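Local coordinates for hypothetical protein (Pyrococcus furiosus, PDB 2FZF), which is of unknown function but belongs to the rubrerythrin family of ferritin-like helical-bundle proteins, many of which carry a di-iron site, at residues A[13-24]-A[119-130]. Residues are numbered along the deposited sequence; the frame is centred on the assembly and turned at random.
Sequences IEKMADFSLEEL and IAAEFYLKLEEM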
loop_
_atom_site.group_PDB
_atom_site.type_symbol
_atom_site.label_atom_id
_atom_site.label_comp_id
_atom_site.label_asym_id
_atom_site.label_seq_id
_atom_site.Cartn_x
_atom_site.Cartn_y
_atom_site.Cartn_z
ATOM N N ILE A 13 6.849 -14.129 15.665
ATOM C CA ILE A 13 6.830 -14.830 14.381
ATOM C C ILE A 13 7.746 -16.058 14.433
ATOM O O ILE A 13 7.475 -17.102 13.822
ATOM C CB ILE A 13 7.299 -13.859 13.258
ATOM C CG1 ILE A 13 6.636 -14.208 11.926
ATOM C CG2 ILE A 13 8.814 -13.901 13.130
ATOM C CD1 ILE A 13 5.142 -14.017 11.934
ATOM N N GLU A 14 8.834 -15.911 15.184
ATOM C CA GLU A 14 9.842 -16.951 15.351
ATOM C C GLU A 14 9.234 -18.264 15.813
ATOM O O GLU A 14 9.599 -19.335 15.328
ATOM C CB GLU A 14 10.901 -16.492 16.357
ATOM C CG GLU A 14 12.176 -17.327 16.324
ATOM C CD GLU A 14 12.976 -17.143 15.037
ATOM O OE1 GLU A 14 12.351 -16.965 13.964
ATOM O OE2 GLU A 14 14.230 -17.192 15.103
ATOM N N LYS A 15 8.298 -18.189 16.748
ATOM C CA LYS A 15 7.693 -19.410 17.245
ATOM C C LYS A 15 6.482 -19.867 16.451
ATOM O O LYS A 15 5.470 -20.259 17.022
ATOM C CB LYS A 15 7.326 -19.255 18.713
ATOM C CG LYS A 15 6.185 -18.330 18.969
ATOM C CD LYS A 15 5.881 -18.298 20.455
ATOM C CE LYS A 15 5.598 -19.701 21.022
ATOM N NZ LYS A 15 4.410 -20.405 20.413
ATOM N N MET A 16 6.596 -19.815 15.127
ATOM C CA MET A 16 5.520 -20.265 14.261
ATOM C C MET A 16 5.698 -21.771 14.121
ATOM O O MET A 16 4.741 -22.500 13.855
ATOM C CB MET A 16 5.612 -19.607 12.877
ATOM C CG MET A 16 4.714 -18.383 12.657
ATOM S SD MET A 16 4.880 -17.672 10.982
ATOM C CE MET A 16 4.013 -18.868 9.987
ATOM N N ALA A 17 6.925 -22.243 14.319
ATOM C CA ALA A 17 7.194 -23.668 14.187
ATOM C C ALA A 17 6.506 -24.514 15.252
ATOM O O ALA A 17 6.433 -25.736 15.123
ATOM C CB ALA A 17 8.692 -23.927 14.194
ATOM N N ASP A 18 5.994 -23.871 16.295
ATOM C CA ASP A 18 5.304 -24.596 17.359
ATOM C C ASP A 18 3.915 -25.050 16.945
ATOM O O ASP A 18 3.225 -25.704 17.730
ATOM C CB ASP A 18 5.179 -23.729 18.618
ATOM C CG ASP A 18 6.426 -23.780 19.489
ATOM O OD1 ASP A 18 6.809 -24.895 19.900
ATOM O OD2 ASP A 18 7.020 -22.713 19.769
ATOM N N PHE A 19 3.504 -24.698 15.723
ATOM C CA PHE A 19 2.171 -25.054 15.218
ATOM C C PHE A 19 2.190 -25.694 13.840
ATOM O O PHE A 19 3.153 -25.554 13.089
ATOM C CB PHE A 19 1.258 -23.821 15.159
ATOM C CG PHE A 19 1.211 -23.038 16.439
ATOM C CD1 PHE A 19 2.252 -22.186 16.782
ATOM C CD2 PHE A 19 0.140 -23.177 17.316
ATOM C CE1 PHE A 19 2.232 -21.486 17.985
ATOM C CE2 PHE A 19 0.104 -22.483 18.524
ATOM C CZ PHE A 19 1.149 -21.637 18.859
ATOM N N SER A 20 1.104 -26.395 13.522
ATOM C CA SER A 20 0.943 -27.077 12.241
ATOM C C SER A 20 0.465 -26.131 11.150
ATOM O O SER A 20 0.174 -24.964 11.403
ATOM C CB SER A 20 -0.061 -28.216 12.379
ATOM O OG SER A 20 -1.254 -27.750 12.974
ATOM N N LEU A 21 0.372 -26.638 9.929
ATOM C CA LEU A 21 -0.064 -25.799 8.833
ATOM C C LEU A 21 -1.531 -25.422 9.004
ATOM O O LEU A 21 -1.918 -24.278 8.743
ATOM C CB LEU A 21 0.174 -26.508 7.498
ATOM C CG LEU A 21 -0.099 -25.695 6.219
ATOM C CD1 LEU A 21 -1.567 -25.809 5.864
ATOM C CD2 LEU A 21 0.314 -24.230 6.398
ATOM N N GLU A 22 -2.338 -26.372 9.469
ATOM C CA GLU A 22 -3.760 -26.122 9.679
ATOM C C GLU A 22 -3.987 -25.175 10.860
ATOM O O GLU A 22 -4.858 -24.303 10.815
ATOM C CB GLU A 22 -4.499 -27.448 9.898
ATOM C CG GLU A 22 -3.672 -28.494 10.626
ATOM C CD GLU A 22 -3.328 -29.698 9.762
ATOM O OE1 GLU A 22 -4.249 -30.491 9.448
ATOM O OE2 GLU A 22 -2.141 -29.853 9.391
ATOM N N GLU A 23 -3.192 -25.344 11.910
ATOM C CA GLU A 23 -3.301 -24.500 13.093
ATOM C C GLU A 23 -2.955 -23.079 12.705
ATOM O O GLU A 23 -3.621 -22.121 13.110
ATOM C CB GLU A 23 -2.346 -24.982 14.179
ATOM C CG GLU A 23 -2.937 -26.060 15.067
ATOM C CD GLU A 23 -1.998 -26.481 16.183
ATOM O OE1 GLU A 23 -2.503 -26.963 17.219
ATOM O OE2 GLU A 23 -0.766 -26.336 16.019
ATOM N N LEU A 24 -1.897 -22.955 11.918
ATOM C CA LEU A 24 -1.469 -21.657 11.455
ATOM C C LEU A 24 -2.578 -21.076 10.582
ATOM O O LEU A 24 -3.050 -19.969 10.833
ATOM C CB LEU A 24 -0.147 -21.773 10.682
ATOM C CG LEU A 24 1.083 -22.127 11.540
ATOM C CD1 LEU A 24 2.326 -22.187 10.666
ATOM C CD2 LEU A 24 1.261 -21.092 12.642
ATOM N N ILE A 119 3.483 -7.734 11.187
ATOM C CA ILE A 119 3.604 -9.153 11.491
ATOM C C ILE A 119 2.829 -10.038 10.517
ATOM O O ILE A 119 3.252 -11.151 10.260
ATOM C CB ILE A 119 3.168 -9.482 12.958
ATOM C CG1 ILE A 119 4.259 -9.038 13.944
ATOM C CG2 ILE A 119 2.971 -10.984 13.135
ATOM C CD1 ILE A 119 4.254 -7.549 14.234
ATOM N N ALA A 120 1.714 -9.550 9.971
ATOM C CA ALA A 120 0.894 -10.333 9.036
ATOM C C ALA A 120 1.584 -10.653 7.702
ATOM O O ALA A 120 1.576 -11.805 7.243
ATOM C CB ALA A 120 -0.421 -9.626 8.775
ATOM N N ALA A 121 2.167 -9.642 7.069
ATOM C CA ALA A 121 2.851 -9.861 5.805
ATOM C C ALA A 121 4.038 -10.786 6.048
ATOM O O ALA A 121 4.295 -11.692 5.255
ATOM C CB ALA A 121 3.326 -8.535 5.221
ATOM N N GLU A 122 4.758 -10.560 7.144
ATOM C CA GLU A 122 5.915 -11.387 7.482
ATOM C C GLU A 122 5.485 -12.817 7.758
ATOM O O GLU A 122 6.249 -13.766 7.542
ATOM C CB GLU A 122 6.636 -10.810 8.697
ATOM C CG GLU A 122 7.762 -11.674 9.231
ATOM C CD GLU A 122 8.655 -10.924 10.224
ATOM O OE1 GLU A 122 8.128 -10.012 10.921
ATOM O OE2 GLU A 122 9.873 -11.254 10.308
ATOM N N PHE A 123 4.247 -12.952 8.229
ATOM C CA PHE A 123 3.628 -14.243 8.532
ATOM C C PHE A 123 3.360 -14.972 7.192
ATOM O O PHE A 123 3.826 -16.088 6.982
ATOM C CB PHE A 123 2.321 -13.996 9.326
ATOM C CG PHE A 123 1.613 -15.254 9.795
ATOM C CD1 PHE A 123 0.774 -15.961 8.938
ATOM C CD2 PHE A 123 1.762 -15.710 11.103
ATOM C CE1 PHE A 123 0.086 -17.092 9.377
ATOM C CE2 PHE A 123 1.078 -16.840 11.550
ATOM C CZ PHE A 123 0.241 -17.533 10.685
ATOM N N TYR A 124 2.645 -14.315 6.283
ATOM C CA TYR A 124 2.337 -14.903 4.995
ATOM C C TYR A 124 3.564 -15.191 4.146
ATOM O O TYR A 124 3.496 -15.932 3.158
ATOM C CB TYR A 124 1.397 -13.999 4.228
ATOM C CG TYR A 124 0.033 -13.916 4.834
ATOM C CD1 TYR A 124 -0.689 -15.076 5.139
ATOM C CD2 TYR A 124 -0.568 -12.682 5.058
ATOM C CE1 TYR A 124 -1.982 -15.006 5.645
ATOM C CE2 TYR A 124 -1.855 -12.603 5.565
ATOM C CZ TYR A 124 -2.562 -13.765 5.853
ATOM O OH TYR A 124 -3.855 -13.680 6.299
ATOM N N LEU A 125 4.681 -14.574 4.520
ATOM C CA LEU A 125 5.952 -14.769 3.825
ATOM C C LEU A 125 6.499 -16.123 4.232
ATOM O O LEU A 125 7.027 -16.866 3.405
ATOM C CB LEU A 125 6.952 -13.690 4.233
ATOM C CG LEU A 125 7.118 -12.551 3.228
ATOM C CD1 LEU A 125 8.055 -11.483 3.787
ATOM C CD2 LEU A 125 7.647 -13.130 1.922
ATOM N N LYS A 126 6.370 -16.430 5.521
ATOM C CA LYS A 126 6.841 -17.696 6.050
ATOM C C LYS A 126 5.918 -18.816 5.596
ATOM O O LYS A 126 6.374 -19.833 5.073
ATOM C CB LYS A 126 6.910 -17.668 7.581
ATOM C CG LYS A 126 7.198 -19.050 8.211
ATOM C CD LYS A 126 8.437 -19.755 7.599
ATOM C CE LYS A 126 8.505 -21.244 7.979
ATOM N NZ LYS A 126 8.546 -21.471 9.458
ATOM N N LEU A 127 4.618 -18.622 5.793
ATOM C CA LEU A 127 3.625 -19.617 5.408
ATOM C C LEU A 127 3.822 -19.969 3.945
ATOM O O LEU A 127 3.526 -21.084 3.511
ATOM C CB LEU A 127 2.217 -19.068 5.634
ATOM C CG LEU A 127 1.239 -19.960 6.403
ATOM C CD1 LEU A 127 1.826 -20.317 7.756
ATOM C CD2 LEU A 127 -0.085 -19.243 6.578
ATOM N N GLU A 128 4.332 -19.008 3.182
ATOM C CA GLU A 128 4.578 -19.230 1.766
ATOM C C GLU A 128 5.614 -20.316 1.556
ATOM O O GLU A 128 5.485 -21.156 0.663
ATOM C CB GLU A 128 5.078 -17.958 1.100
ATOM C CG GLU A 128 5.641 -18.230 -0.278
ATOM C CD GLU A 128 6.137 -16.987 -0.952
ATOM O OE1 GLU A 128 6.925 -16.244 -0.322
ATOM O OE2 GLU A 128 5.743 -16.758 -2.113
ATOM N N GLU A 129 6.660 -20.272 2.375
ATOM C CA GLU A 129 7.734 -21.244 2.288
ATOM C C GLU A 129 7.376 -22.528 3.023
ATOM O O GLU A 129 7.809 -23.607 2.620
ATOM C CB GLU A 129 9.020 -20.653 2.865
ATOM C CG GLU A 129 9.433 -19.304 2.256
ATOM C CD GLU A 129 9.652 -19.346 0.740
ATOM O OE1 GLU A 129 10.115 -18.320 0.183
ATOM O OE2 GLU A 129 9.360 -20.388 0.104
ATOM N N MET A 130 6.580 -22.403 4.091
ATOM C CA MET A 130 6.153 -23.539 4.916
ATOM C C MET A 130 5.034 -24.346 4.224
ATOM O O MET A 130 4.370 -25.172 4.850
ATOM C CB MET A 130 5.720 -23.025 6.319
ATOM C CG MET A 130 5.648 -24.081 7.454
ATOM S SD MET A 130 5.989 -23.518 9.167
ATOM C CE MET A 130 7.693 -23.969 9.343
#
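Ile13 sets CD1 against the backbone of helix 103-129, 3.7 Å from Phe123 CA, where an N-terminal arm lies along the outside of the ferritin-like helical bundle before turning into helix 21-44. The same methyl touches Ile119 CG2 and reaches the edge of the Phe123 ring, while Ile13 CG1 lies 3.9 Å from Glu122 CG, against the aliphatic part of that extended side chain. Three residues on, Met16 makes the central contact, a Met-aromatic pair. Its chain bends at the last torsion (chi3 74°), which carries CE over the middle of the Phe123 ring, 4.0 Å from the centroid and 13° off the normal, a CH-pi contact. Met16 SD sits obliquely to the same face, 3.7 Å from Phe123 CD2, and Lys126 CG packs against both SD and CE. A type I turn from Met16 to Phe19 then swings the chain to Ser20, the N-cap of helix 21-44. Ser20 and Glu23 close a capping box: Glu23 N donates to Ser20 OG at 3.3 Å, and Ser20 N donates to Glu23 OE2 at 3.1 Å, meeting it from the anti side, tilted 22° out of the carboxylate plane. Leu21 packs more loosely, CD2 near Leu127. Leu24 brings its backbone O to the edge of the Phe123 ring, near the plane, while CD2 comes to CZ from the side Met16 covers. Met27, further along helix 21-44, also touches the Phe123 side chain. Replacing Phe123 by an alanine would probably open a gap beneath Met16 and leave its thioether without the aromatic face that it covers. The apolar seam continues to Met130, whose SD lies 4.2 Å from Leu24 CD1; that methyl also meets Leu127 CD1, at 3.5 Å.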